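PDB 6WPX: BlEst2 from Bacillus licheniformis, which probably hydrolyses ester bonds as a secreted lipase or esterase, and is captured here in its propeptide form. Local coordinates for residues Ile50-Gly55 / Ile114-Ser119. Numbering follows the deposited sequence.
Sequences IVFVHG and ILVSYS
Val51 and Val53 tie strand 50-53 to strand 113-118 in parallel register. The N-H of Val51 meets Ile114 O at 2.8 Å, and Val51 O takes the N-H of Val116. Val53 repeats the pattern, with its N on Val116 O and its O on Tyr118 N. This last bond is nearly straight, 176° at the hydrogen.

One sheet face carries Ile50, Phe52, Ile114 and Val116. Phe52 CE1 lies alongside Val116 CB at 3.8 Å, both side chains pointing the same way. With Ile50 CG1 set beside the backbone N (chi1 -55°), it is CG2 that meets Val116 CG2, at 3.5 Å, and rests over the rim of one Phe52 ring face. A serine in place of Phe52 would probably leave the flank of Val116 and this methyl of Ile50 without their ring partner.

On the other face Leu115 CD2 packs on Val51 CB at 3.7 Å. Ser117 OG lies 3.5 Å from Val53 CB and hydrogen-bonds to Ser125 OG. Beyond the strands, His54 ND1 donates to Gly55 O at 2.8 Å, within the ring plane, which fixes the ring's turn together with its NE2 bond to Leu85 N.

These are central strands of an alpha/beta-hydrolase sheet, flanked by strands 80-83 and 138-144. Helix 121-131 covers the Val53 and Leu115 face, and helix 260-267 the Phe52 and Val116 face.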
loop_
_atom_site.group_PDB
_atom_site.type_symbol
_atom_site.label_atom_id
_atom_site.label_comp_id
_atom_site.label_asym_id
_atom_site.label_seq_id
_atom_site.Cartn_x
_atom_site.Cartn_y
_atom_site.Cartn_z
ATOM N N ILE A 50 9.829 -0.229 -25.371
ATOM C CA ILE A 50 9.222 -0.204 -24.033
ATOM C C ILE A 50 9.929 0.800 -23.169
ATOM O O ILE A 50 11.148 0.758 -23.061
ATOM C CB ILE A 50 9.234 -1.599 -23.355
ATOM C CG1 ILE A 50 8.577 -2.685 -24.218
ATOM C CG2 ILE A 50 8.616 -1.525 -21.963
ATOM C CD1 ILE A 50 9.116 -4.087 -23.886
ATOM N N VAL A 51 9.164 1.647 -22.489
ATOM C CA VAL A 51 9.711 2.554 -21.486
ATOM C C VAL A 51 9.358 1.949 -20.129
ATOM O O VAL A 51 8.179 1.790 -19.807
ATOM C CB VAL A 51 9.218 4.010 -21.631
ATOM C CG1 VAL A 51 9.719 4.879 -20.466
ATOM C CG2 VAL A 51 9.662 4.588 -22.960
ATOM N N PHE A 52 10.390 1.603 -19.349
ATOM C CA PHE A 52 10.223 1.009 -18.022
ATOM C C PHE A 52 10.200 2.097 -16.986
ATOM O O PHE A 52 11.100 2.938 -16.952
ATOM C CB PHE A 52 11.308 -0.042 -17.750
ATOM C CG PHE A 52 11.122 -1.285 -18.591
ATOM C CD1 PHE A 52 10.298 -2.329 -18.154
ATOM C CD2 PHE A 52 11.769 -1.421 -19.817
ATOM C CE1 PHE A 52 10.138 -3.483 -18.928
ATOM C CE2 PHE A 52 11.638 -2.598 -20.570
ATOM C CZ PHE A 52 10.819 -3.616 -20.120
ATOM N N VAL A 53 9.116 2.124 -16.181
ATOM C CA VAL A 53 8.869 3.164 -15.178
ATOM C C VAL A 53 8.869 2.562 -13.773
ATOM O O VAL A 53 8.035 1.709 -13.470
ATOM C CB VAL A 53 7.588 3.987 -15.488
ATOM C CG1 VAL A 53 7.413 5.148 -14.492
ATOM C CG2 VAL A 53 7.610 4.526 -16.920
ATOM N N HIS A 54 9.836 2.984 -12.941
ATOM C CA HIS A 54 9.993 2.505 -11.565
ATOM C C HIS A 54 8.854 2.997 -10.637
ATOM O O HIS A 54 8.047 3.864 -11.006
ATOM C CB HIS A 54 11.345 2.949 -10.992
ATOM C CG HIS A 54 11.431 4.445 -10.812
ATOM N ND1 HIS A 54 10.891 5.074 -9.703
ATOM C CD2 HIS A 54 11.946 5.383 -11.640
ATOM C CE1 HIS A 54 11.129 6.368 -9.875
ATOM N NE2 HIS A 54 11.756 6.597 -11.035
ATOM N N GLY A 55 8.890 2.518 -9.403
ATOM C CA GLY A 55 7.891 2.860 -8.407
ATOM C C GLY A 55 8.403 3.749 -7.306
ATOM O O GLY A 55 9.460 4.387 -7.416
ATOM N N ILE A 114 5.562 1.768 -25.491
ATOM C CA ILE A 114 4.706 1.061 -24.546
ATOM C C ILE A 114 5.244 1.447 -23.175
ATOM O O ILE A 114 6.453 1.493 -22.997
ATOM C CB ILE A 114 4.811 -0.472 -24.777
ATOM C CG1 ILE A 114 4.129 -0.887 -26.097
ATOM C CG2 ILE A 114 4.257 -1.280 -23.557
ATOM C CD1 ILE A 114 4.558 -2.303 -26.555
ATOM N N LEU A 115 4.368 1.712 -22.217
ATOM C CA LEU A 115 4.857 1.917 -20.853
ATOM C C LEU A 115 4.675 0.621 -20.091
ATOM O O LEU A 115 3.579 0.047 -20.109
ATOM C CB LEU A 115 4.135 3.065 -20.130
ATOM C CG LEU A 115 4.270 4.474 -20.724
ATOM C CD1 LEU A 115 3.489 5.458 -19.903
ATOM C CD2 LEU A 115 5.730 4.923 -20.789
ATOM N N VAL A 116 5.761 0.147 -19.443
ATOM C CA VAL A 116 5.717 -0.977 -18.501
ATOM C C VAL A 116 6.071 -0.303 -17.198
ATOM O O VAL A 116 7.190 0.164 -17.024
ATOM C CB VAL A 116 6.571 -2.226 -18.825
ATOM C CG1 VAL A 116 6.558 -3.204 -17.630
ATOM C CG2 VAL A 116 6.018 -2.931 -20.071
ATOM N N SER A 117 5.068 -0.140 -16.344
ATOM C CA SER A 117 5.187 0.637 -15.133
ATOM C C SER A 117 4.950 -0.142 -13.870
ATOM O O SER A 117 3.934 -0.807 -13.718
ATOM C CB SER A 117 4.233 1.817 -15.212
ATOM O OG SER A 117 4.511 2.537 -16.402
ATOM N N TYR A 118 5.850 0.017 -12.926
ATOM C CA TYR A 118 5.786 -0.685 -11.656
ATOM C C TYR A 118 5.305 0.163 -10.512
ATOM O O TYR A 118 5.783 1.283 -10.350
ATOM C CB TYR A 118 7.207 -1.174 -11.348
ATOM C CG TYR A 118 7.454 -1.727 -9.953
ATOM C CD1 TYR A 118 6.688 -2.782 -9.453
ATOM C CD2 TYR A 118 8.589 -1.355 -9.234
ATOM C CE1 TYR A 118 7.016 -3.412 -8.254
ATOM C CE2 TYR A 118 8.925 -1.974 -8.032
ATOM C CZ TYR A 118 8.133 -2.993 -7.541
ATOM O OH TYR A 118 8.469 -3.571 -6.346
ATOM N N SER A 119 4.452 -0.424 -9.625
ATOM C CA SER A 119 4.044 0.208 -8.362
ATOM C C SER A 119 3.489 1.618 -8.635
ATOM O O SER A 119 2.736 1.767 -9.598
ATOM C CB SER A 119 5.220 0.134 -7.372
ATOM O OG SER A 119 5.223 1.013 -6.256
#